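Local structure of photosystem II assembly protein Ycf48 (Thermosynechococcus elongatus, 5OJP) at residues A142-K147 / L156-I161; V163-N168 / S203-N208; K289-F294 / K311-R316. The protein binds the C-terminal extension of the D1 precursor and probably acts early in photosystem II assembly and in replacing photodamaged D1. The protein carries 4 engineered substitutions. All blocks are in the same frame, centred on the assembly; numbering follows the deposited sequence.

Contact 1 (A142-K147 / L156-I161)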
loop_
_atom_site.group_PDB
_atom_site.type_symbol
_atom_site.label_atom_id
_atom_site.label_comp_id
_atom_site.label_asym_id
_atom_site.label_seq_id
_atom_site.Cartn_x
_atom_site.Cartn_y
_atom_site.Cartn_z
ATOM N N ALA A 142 1.203 17.523 -0.298
ATOM C CA ALA A 142 0.031 18.389 -0.223
ATOM C C ALA A 142 -1.193 17.495 0.016
ATOM O O ALA A 142 -1.312 16.417 -0.582
ATOM C CB ALA A 142 -0.136 19.164 -1.516
ATOM N N ILE A 143 -2.073 17.898 0.940
ATOM C CA ILE A 143 -3.237 17.079 1.306
ATOM C C ILE A 143 -4.495 17.878 0.982
ATOM O O ILE A 143 -4.599 19.051 1.364
ATOM C CB ILE A 143 -3.200 16.676 2.789
ATOM C CG1 ILE A 143 -1.941 15.850 3.083
ATOM C CG2 ILE A 143 -4.468 15.890 3.093
ATOM C CD1 ILE A 143 -1.691 15.672 4.553
ATOM N N TYR A 144 -5.413 17.259 0.216
ATOM C CA TYR A 144 -6.645 17.868 -0.202
ATOM C C TYR A 144 -7.806 16.944 0.160
ATOM O O TYR A 144 -7.683 15.704 0.157
ATOM C CB TYR A 144 -6.704 18.214 -1.701
ATOM C CG TYR A 144 -5.587 19.166 -2.152
ATOM C CD1 TYR A 144 -4.275 18.818 -2.029
ATOM C CD2 TYR A 144 -5.875 20.519 -2.378
ATOM C CE1 TYR A 144 -3.245 19.700 -2.359
ATOM C CE2 TYR A 144 -4.845 21.448 -2.681
ATOM C CZ TYR A 144 -3.523 21.002 -2.680
ATOM O OH TYR A 144 -2.457 21.848 -2.951
ATOM N N ARG A 145 -8.923 17.568 0.480
ATOM C CA ARG A 145 -10.186 16.867 0.779
ATOM C C ARG A 145 -11.311 17.432 -0.071
ATOM O O ARG A 145 -11.403 18.652 -0.246
ATOM C CB ARG A 145 -10.587 16.989 2.272
ATOM C CG ARG A 145 -11.852 16.207 2.574
ATOM C CD ARG A 145 -12.282 16.159 4.059
ATOM N NE ARG A 145 -11.289 15.442 4.872
ATOM C CZ ARG A 145 -10.652 15.963 5.918
ATOM N NH1 ARG A 145 -10.935 17.203 6.314
ATOM N NH2 ARG A 145 -9.759 15.228 6.583
ATOM N N THR A 146 -12.187 16.553 -0.595
ATOM C CA THR A 146 -13.423 16.946 -1.258
ATOM C C THR A 146 -14.605 16.334 -0.495
ATOM O O THR A 146 -14.467 15.305 0.118
ATOM C CB THR A 146 -13.471 16.478 -2.719
ATOM O OG1 THR A 146 -14.649 17.011 -3.356
ATOM C CG2 THR A 146 -13.601 14.948 -2.782
ATOM N N LYS A 147 -15.734 17.056 -0.445
ATOM C CA LYS A 147 -16.984 16.566 0.113
ATOM C C LYS A 147 -18.053 16.532 -0.956
ATOM O O LYS A 147 -19.201 16.194 -0.642
ATOM C CB LYS A 147 -17.451 17.477 1.254
ATOM C CG LYS A 147 -16.514 17.511 2.432
ATOM C CD LYS A 147 -16.918 18.634 3.383
ATOM C CE LYS A 147 -15.995 18.721 4.582
ATOM N NZ LYS A 147 -16.443 19.773 5.539
ATOM N N LEU A 156 -5.765 20.867 2.875
ATOM C CA LEU A 156 -5.600 20.729 4.314
ATOM C C LEU A 156 -4.198 21.059 4.781
ATOM O O LEU A 156 -4.015 21.370 5.964
ATOM C CB LEU A 156 -5.948 19.323 4.776
ATOM C CG LEU A 156 -7.345 18.899 4.324
ATOM C CD1 LEU A 156 -7.565 17.557 4.874
ATOM C CD2 LEU A 156 -8.481 19.875 4.748
ATOM N N VAL A 157 -3.219 20.888 3.893
ATOM C CA VAL A 157 -1.799 21.162 4.084
ATOM C C VAL A 157 -1.325 21.605 2.718
ATOM O O VAL A 157 -1.427 20.819 1.755
ATOM C CB VAL A 157 -0.988 19.908 4.490
ATOM C CG1 VAL A 157 0.494 20.194 4.430
ATOM C CG2 VAL A 157 -1.396 19.339 5.870
ATOM N N GLN A 158 -0.833 22.844 2.604
ATOM C CA GLN A 158 -0.135 23.240 1.386
ATOM C C GLN A 158 1.370 23.312 1.516
ATOM O O GLN A 158 2.052 23.398 0.490
ATOM C CB GLN A 158 -0.648 24.551 0.780
ATOM C CG GLN A 158 -1.847 24.222 -0.054
ATOM C CD GLN A 158 -2.418 25.377 -0.800
ATOM O OE1 GLN A 158 -2.059 26.533 -0.568
ATOM N NE2 GLN A 158 -3.294 25.070 -1.750
ATOM N N GLU A 159 1.896 23.371 2.718
ATOM C CA GLU A 159 3.333 23.373 2.884
ATOM C C GLU A 159 3.866 21.991 2.482
ATOM O O GLU A 159 3.679 21.012 3.210
ATOM C CB GLU A 159 3.644 23.737 4.332
ATOM C CG GLU A 159 5.088 23.787 4.751
ATOM C CD GLU A 159 5.255 24.352 6.176
ATOM O OE1 GLU A 159 4.251 24.825 6.758
ATOM O OE2 GLU A 159 6.385 24.329 6.719
ATOM N N ALA A 160 4.501 21.904 1.310
ATOM C CA ALA A 160 5.014 20.650 0.782
ATOM C C ALA A 160 6.198 20.198 1.604
ATOM O O ALA A 160 6.853 21.002 2.259
ATOM C CB ALA A 160 5.440 20.803 -0.675
ATOM N N ILE A 161 6.463 18.889 1.592
ATOM C CA ILE A 161 7.585 18.322 2.327
ATOM C C ILE A 161 8.582 17.598 1.424
ATOM O O ILE A 161 9.499 16.939 1.915
ATOM C CB ILE A 161 7.089 17.379 3.442
ATOM C CG1 ILE A 161 6.326 16.202 2.833
ATOM C CG2 ILE A 161 6.180 18.144 4.385
ATOM C CD1 ILE A 161 6.126 15.048 3.799
#

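Contact 2 (V163-N168 / S203-N208). Engineered in segment 203-208: Glu204 (natural residue Arg), Glu205 (natural residue Arg).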
loop_
_atom_site.group_PDB
_atom_site.type_symbol
_atom_site.label_atom_id
_atom_site.label_comp_id
_atom_site.label_asym_id
_atom_site.label_seq_id
_atom_site.Cartn_x
_atom_site.Cartn_y
_atom_site.Cartn_z
ATOM N N VAL A 163 9.751 14.915 -1.887
ATOM C CA VAL A 163 9.230 13.684 -2.433
ATOM C C VAL A 163 9.283 12.618 -1.348
ATOM O O VAL A 163 10.211 12.581 -0.533
ATOM C CB VAL A 163 9.983 13.291 -3.711
ATOM C CG1 VAL A 163 9.321 12.071 -4.332
ATOM C CG2 VAL A 163 10.011 14.478 -4.658
ATOM N N MET A 164 8.238 11.816 -1.261
ATOM C CA MET A 164 8.156 10.834 -0.193
ATOM C C MET A 164 8.664 9.528 -0.756
ATOM O O MET A 164 8.396 9.193 -1.914
ATOM C CB MET A 164 6.713 10.638 0.286
ATOM C CG MET A 164 6.173 11.914 0.767
ATOM S SD MET A 164 4.418 11.938 1.134
ATOM C CE MET A 164 3.825 11.598 -0.513
ATOM N N ARG A 165 9.392 8.802 0.063
ATOM C CA ARG A 165 9.794 7.444 -0.330
ATOM C C ARG A 165 8.628 6.458 -0.186
ATOM O O ARG A 165 8.419 5.596 -1.037
ATOM C CB ARG A 165 10.971 7.001 0.529
ATOM C CG ARG A 165 11.516 5.584 0.227
ATOM C CD ARG A 165 12.794 5.278 0.988
ATOM N NE ARG A 165 13.905 6.060 0.473
ATOM C CZ ARG A 165 15.171 5.940 0.886
ATOM N NH1 ARG A 165 15.526 5.058 1.825
ATOM N NH2 ARG A 165 16.095 6.687 0.307
ATOM N N ASN A 166 7.824 6.614 0.845
ATOM C CA ASN A 166 6.695 5.724 1.082
ATOM C C ASN A 166 5.697 6.550 1.881
ATOM O O ASN A 166 6.075 7.506 2.569
ATOM C CB ASN A 166 7.130 4.421 1.804
ATOM C CG ASN A 166 7.490 3.304 0.817
ATOM O OD1 ASN A 166 6.713 3.083 -0.103
ATOM N ND2 ASN A 166 8.716 2.660 0.936
ATOM N N LEU A 167 4.446 6.141 1.783
ATOM C CA LEU A 167 3.300 6.782 2.422
ATOM C C LEU A 167 2.301 5.691 2.823
ATOM O O LEU A 167 1.901 4.878 1.977
ATOM C CB LEU A 167 2.681 7.813 1.454
ATOM C CG LEU A 167 1.409 8.541 1.942
ATOM C CD1 LEU A 167 1.739 9.365 3.130
ATOM C CD2 LEU A 167 0.858 9.443 0.812
ATOM N N ASN A 168 1.886 5.689 4.091
ATOM C CA ASN A 168 0.829 4.776 4.592
ATOM C C ASN A 168 -0.144 5.562 5.471
ATOM O O ASN A 168 0.211 6.601 6.026
ATOM C CB ASN A 168 1.424 3.564 5.378
ATOM C CG ASN A 168 1.766 2.357 4.443
ATOM O OD1 ASN A 168 0.899 1.918 3.717
ATOM N ND2 ASN A 168 3.058 1.968 4.343
ATOM N N SER A 203 19.447 5.607 13.532
ATOM C CA SER A 203 20.641 5.996 12.803
ATOM C C SER A 203 20.690 5.364 11.423
ATOM O O SER A 203 21.533 5.742 10.607
ATOM C CB SER A 203 21.885 5.611 13.603
ATOM O OG SER A 203 21.944 4.198 13.736
ATOM N N GLU A 204 19.771 4.460 11.145
ATOM C CA GLU A 204 19.669 3.664 9.933
ATOM C C GLU A 204 18.821 4.390 8.888
ATOM O O GLU A 204 18.034 5.287 9.203
ATOM C CB GLU A 204 19.008 2.321 10.257
ATOM C CG GLU A 204 19.786 1.306 11.125
ATOM C CD GLU A 204 20.859 0.509 10.378
ATOM O OE1 GLU A 204 20.702 0.280 9.157
ATOM O OE2 GLU A 204 21.834 0.065 11.029
ATOM N N GLU A 205 18.988 3.989 7.638
ATOM C CA GLU A 205 18.238 4.575 6.540
ATOM C C GLU A 205 16.829 3.985 6.509
ATOM O O GLU A 205 16.656 2.758 6.404
ATOM C CB GLU A 205 18.954 4.335 5.213
ATOM C CG GLU A 205 18.180 4.818 3.965
ATOM C CD GLU A 205 18.995 4.794 2.651
ATOM O OE1 GLU A 205 20.229 4.527 2.685
ATOM O OE2 GLU A 205 18.416 5.094 1.579
ATOM N N LEU A 206 15.826 4.854 6.608
ATOM C CA LEU A 206 14.443 4.398 6.566
ATOM C C LEU A 206 14.037 3.972 5.157
ATOM O O LEU A 206 14.293 4.680 4.190
ATOM C CB LEU A 206 13.525 5.530 7.022
ATOM C CG LEU A 206 13.691 5.895 8.489
ATOM C CD1 LEU A 206 12.952 7.192 8.796
ATOM C CD2 LEU A 206 13.139 4.759 9.342
ATOM N N HIS A 207 13.352 2.839 5.032
ATOM C CA HIS A 207 12.760 2.500 3.747
ATOM C C HIS A 207 11.233 2.626 3.677
ATOM O O HIS A 207 10.703 3.144 2.700
ATOM C CB HIS A 207 13.152 1.089 3.356
ATOM C CG HIS A 207 12.607 0.696 2.028
ATOM N ND1 HIS A 207 13.024 1.291 0.854
ATOM C CD2 HIS A 207 11.675 -0.226 1.676
ATOM C CE1 HIS A 207 12.365 0.755 -0.162
ATOM N NE2 HIS A 207 11.543 -0.168 0.310
ATOM N N ASN A 208 10.492 2.124 4.655
ATOM C CA ASN A 208 9.054 2.095 4.618
ATOM C C ASN A 208 8.567 2.103 6.047
ATOM O O ASN A 208 9.238 1.579 6.938
ATOM C CB ASN A 208 8.547 0.817 3.892
ATOM C CG ASN A 208 7.120 0.904 3.406
ATOM O OD1 ASN A 208 6.436 1.884 3.639
ATOM N ND2 ASN A 208 6.675 -0.133 2.632
HETATM O O HOH W 1 9.085 -0.369 -0.323
HETATM O O HOH W 2 3.695 0.206 1.745
#

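Contact 3 (K289-F294 / K311-R316)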
loop_
_atom_site.group_PDB
_atom_site.type_symbol
_atom_site.label_atom_id
_atom_site.label_comp_id
_atom_site.label_asym_id
_atom_site.label_seq_id
_atom_site.Cartn_x
_atom_site.Cartn_y
_atom_site.Cartn_z
ATOM N N LYS A 289 10.675 -19.348 -5.974
ATOM C CA LYS A 289 10.672 -19.616 -7.414
ATOM C C LYS A 289 10.040 -18.504 -8.238
ATOM O O LYS A 289 10.457 -18.273 -9.381
ATOM C CB LYS A 289 9.970 -20.941 -7.703
ATOM C CG LYS A 289 10.649 -22.103 -7.020
ATOM C CD LYS A 289 12.074 -22.250 -7.574
ATOM C CE LYS A 289 12.838 -23.406 -6.925
ATOM N NZ LYS A 289 14.259 -23.516 -7.387
ATOM N N VAL A 290 9.052 -17.804 -7.684
ATOM C CA VAL A 290 8.252 -16.842 -8.429
ATOM C C VAL A 290 9.128 -15.677 -8.883
ATOM O O VAL A 290 9.774 -15.016 -8.058
ATOM C CB VAL A 290 7.064 -16.358 -7.584
ATOM C CG1 VAL A 290 6.234 -15.341 -8.360
ATOM C CG2 VAL A 290 6.220 -17.531 -7.121
ATOM N N PRO A 291 9.172 -15.391 -10.187
ATOM C CA PRO A 291 10.076 -14.383 -10.794
ATOM C C PRO A 291 9.603 -12.936 -10.710
ATOM O O PRO A 291 9.230 -12.309 -11.711
ATOM C CB PRO A 291 10.153 -14.860 -12.246
ATOM C CG PRO A 291 8.818 -15.492 -12.489
ATOM C CD PRO A 291 8.450 -16.171 -11.208
ATOM N N SER A 292 9.632 -12.362 -9.510
ATOM C CA SER A 292 9.140 -11.002 -9.318
ATOM C C SER A 292 9.658 -10.473 -7.989
ATOM O O SER A 292 9.763 -11.231 -7.020
ATOM C CB SER A 292 7.602 -10.951 -9.341
ATOM O OG SER A 292 7.135 -9.625 -9.178
ATOM N N ASN A 293 9.988 -9.184 -7.939
ATOM C CA ASN A 293 10.081 -8.593 -6.620
ATOM C C ASN A 293 8.677 -8.459 -6.071
ATOM O O ASN A 293 7.733 -8.183 -6.804
ATOM C CB ASN A 293 10.766 -7.224 -6.623
ATOM C CG ASN A 293 12.267 -7.300 -6.862
ATOM O OD1 ASN A 293 12.952 -8.203 -6.360
ATOM N ND2 ASN A 293 12.794 -6.321 -7.604
ATOM N N PHE A 294 8.563 -8.641 -4.766
ATOM C CA PHE A 294 7.301 -8.546 -4.049
ATOM C C PHE A 294 7.337 -7.168 -3.433
ATOM O O PHE A 294 7.930 -6.990 -2.370
ATOM C CB PHE A 294 7.226 -9.582 -2.932
ATOM C CG PHE A 294 7.221 -11.013 -3.385
ATOM C CD1 PHE A 294 6.719 -11.369 -4.626
ATOM C CD2 PHE A 294 7.787 -11.999 -2.571
ATOM C CE1 PHE A 294 6.724 -12.684 -5.031
ATOM C CE2 PHE A 294 7.806 -13.318 -2.963
ATOM C CZ PHE A 294 7.276 -13.669 -4.200
ATOM N N LYS A 311 5.752 -7.769 -13.986
ATOM C CA LYS A 311 5.533 -8.689 -15.096
ATOM C C LYS A 311 4.132 -9.277 -15.045
ATOM O O LYS A 311 3.920 -10.396 -15.529
ATOM C CB LYS A 311 6.523 -9.861 -15.101
ATOM C CG LYS A 311 8.000 -9.564 -15.223
ATOM C CD LYS A 311 8.776 -10.896 -15.201
ATOM C CE LYS A 311 10.287 -10.719 -15.339
ATOM N NZ LYS A 311 10.915 -10.110 -14.118
ATOM N N GLY A 312 3.180 -8.527 -14.468
ATOM C CA GLY A 312 1.826 -9.005 -14.373
ATOM C C GLY A 312 1.629 -10.181 -13.443
ATOM O O GLY A 312 0.601 -10.839 -13.531
ATOM N N ILE A 313 2.583 -10.486 -12.557
ATOM C CA ILE A 313 2.397 -11.588 -11.612
ATOM C C ILE A 313 1.846 -11.054 -10.308
ATOM O O ILE A 313 2.377 -10.100 -9.739
ATOM C CB ILE A 313 3.693 -12.369 -11.375
ATOM C CG1 ILE A 313 4.089 -13.062 -12.673
ATOM C CG2 ILE A 313 3.488 -13.424 -10.284
ATOM C CD1 ILE A 313 5.500 -13.600 -12.649
ATOM N N LEU A 314 0.883 -11.792 -9.763
ATOM C CA LEU A 314 0.165 -11.397 -8.586
ATOM C C LEU A 314 0.091 -12.618 -7.688
ATOM O O LEU A 314 -0.236 -13.707 -8.152
ATOM C CB LEU A 314 -1.209 -10.922 -9.034
ATOM C CG LEU A 314 -2.144 -10.147 -8.166
ATOM C CD1 LEU A 314 -1.478 -8.830 -7.865
ATOM C CD2 LEU A 314 -3.402 -9.912 -8.955
ATOM N N LEU A 315 0.422 -12.473 -6.411
ATOM C CA LEU A 315 0.150 -13.568 -5.503
ATOM C C LEU A 315 -1.192 -13.365 -4.797
ATOM O O LEU A 315 -1.484 -12.281 -4.313
ATOM C CB LEU A 315 1.257 -13.681 -4.462
ATOM C CG LEU A 315 2.674 -13.940 -5.032
ATOM C CD1 LEU A 315 3.645 -13.952 -3.858
ATOM C CD2 LEU A 315 2.716 -15.189 -5.853
ATOM N N ARG A 316 -1.978 -14.430 -4.697
ATOM C CA ARG A 316 -3.273 -14.433 -4.015
ATOM C C ARG A 316 -3.275 -15.368 -2.808
ATOM O O ARG A 316 -2.764 -16.506 -2.857
ATOM C CB ARG A 316 -4.393 -14.853 -4.966
ATOM C CG ARG A 316 -5.739 -14.742 -4.336
ATOM C CD ARG A 316 -6.779 -15.052 -5.346
ATOM N NE ARG A 316 -6.762 -16.447 -5.608
ATOM C CZ ARG A 316 -7.482 -17.328 -4.935
ATOM N NH1 ARG A 316 -8.323 -16.935 -3.975
ATOM N NH2 ARG A 316 -7.356 -18.605 -5.261
#

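Contact 1 (A142-K147 / L156-I161)
Leu156 crosses Ile143 at about a right angle and ends on Arg145. Its CB lies 3.7 Å from the carbonyl O of Ile143 and a little further from Ile143 CG2. With CG anti to the carbonyl carbon (chi1 -54°), the branch heads along the neighbouring strand, where CD1 meets Ile143 CG2 at 3.9 Å. The same methyl sits over one face of the Arg145 guanidinium, near its rim and 3.6 Å from CZ, while CD2 only brushes NH1 of that arginine. Arg145 bends at chi3 to bring this face round, and its NH2 goes on to a salt bridge with Glu135.

The backbone forms a classic beta bulge, with Leu156 and Val157 set against the single Ile143. The O of Ile143 takes Leu156 N at 2.6 Å and, weakly, Val157 N at 3.4 Å. Ile143 N gives a 3.1 Å bond to Val157 O. The bulge comes at the end of the hairpin 143-146/154-157, the outer half of one propeller blade. Ile143 CD1 packs on Val157 CG2, and Trp188 from the following blade covers Ile143, Leu156 and Val157. Beyond the bulge Gln158 crosses Tyr144 at about a right angle, NE2 3.5 Å from Tyr144 OH.

Contact 2 (V163-N168 / S203-N208)
Arg165 and Glu205 cross at about a right angle, the guanidinium end-on, with NH1 and NH2 both directed at one carboxylate oxygen. Glu205 OE2 receives NH1 at 2.9 Å through its anti lone pair and NH2 at 3.1 Å; it lies close to the guanidinium plane, although the two flat groups are turned 42° apart. NH1 also makes a weak bond to the O of Leu206. Glu205 is engineered, in the Arg-rich patch.

The amide of Asn166 stacks on that of Asn208, their planes 21° apart while the side chains run crosswise. Asn166 ND2 also bonds the O of His207, 2.7 Å away and nearly straight at 164°. The same ND2 stands over one face of the His207 ring, and a water 2.5 Å from His207 NE2 accepts a weak bond from Asn166 ND2. A second water joins Asn168 ND2 to Asn208 ND2, whose protein partners are the carbonyls of Met209 and Leu252 respectively.

The innermost strands of two successive blades are joined by polar groups: side-chain donors from one blade meet backbone carbonyls of the next, and the Arg165-Glu205 charge pair belongs to this engineered form, the natural residue at 205 being arginine.

Contact 3 (K289-F294 / K311-R316)
Phe294 offers one face of its ring to Leu315: CD1 of the leucine sits 4.0 Å from the ring centroid and 30° off the normal, a CH-pi contact that leans toward the CE1 side, where the gap is 3.5 Å. Further along, Val290 CG1 lies against Ile313 CG2 at 3.9 Å, the two side chains lying alongside and pointing opposite ways, with Leu315 CD2 looser beside the same valine methyl. Pro291 crosses the isoleucine at about a right angle and sets its CG on Ile313 CD1 at 3.8 Å. At the exposed end, the Lys311 chain passes Pro291 O, with NZ 3.7 Å away; this carbonyl is buried by the contact and finds no polar partner.

What holds these groups in place is partly local. Pro291 is the centre of an inverse gamma turn, closed by a weak bond from Ser292 N to Val290 O, which probably helps hold the valine and the proline ring against Ile313. Ser292 OG donates to Asn293 O at 2.8 Å, from above the carbonyl plane, and also bonds Gln310 N, tying the loop to the chain just before Lys311. On the strand, Ile313 and Leu315 point to the loop while Leu314 points away. The strand itself is held between 304-308 and 26-30, and Ile307 lies against both Phe294 and Leu315.

Strand 26-30, from the start of the chain, completes a sheet whose other three strands, 296-299, 304-308 and 313-317, come from the end of the chain: this is the ring closure, often called molecular Velcro, of a beta-propeller.

Overall arrangement
The three contacts sit in different parts of the seven-bladed propeller and follow each other along the chain. Contact 1 lies within one blade, on its last hairpin; the chain leads straight into contact 2, whose centre is 20 Å away and which joins the first strands of the next two blades, 164-169 and 206-211, nearer the middle of the molecule. Contact 3 belongs to the blade that closes the ring. Its centre is 34 Å from that of contact 1, across the centre of the chain, and 23 Å from that of contact 2, with nearest atoms about 8 Å apart. Together they hold a blade's edge, join neighbouring blades and close the torus around its pore.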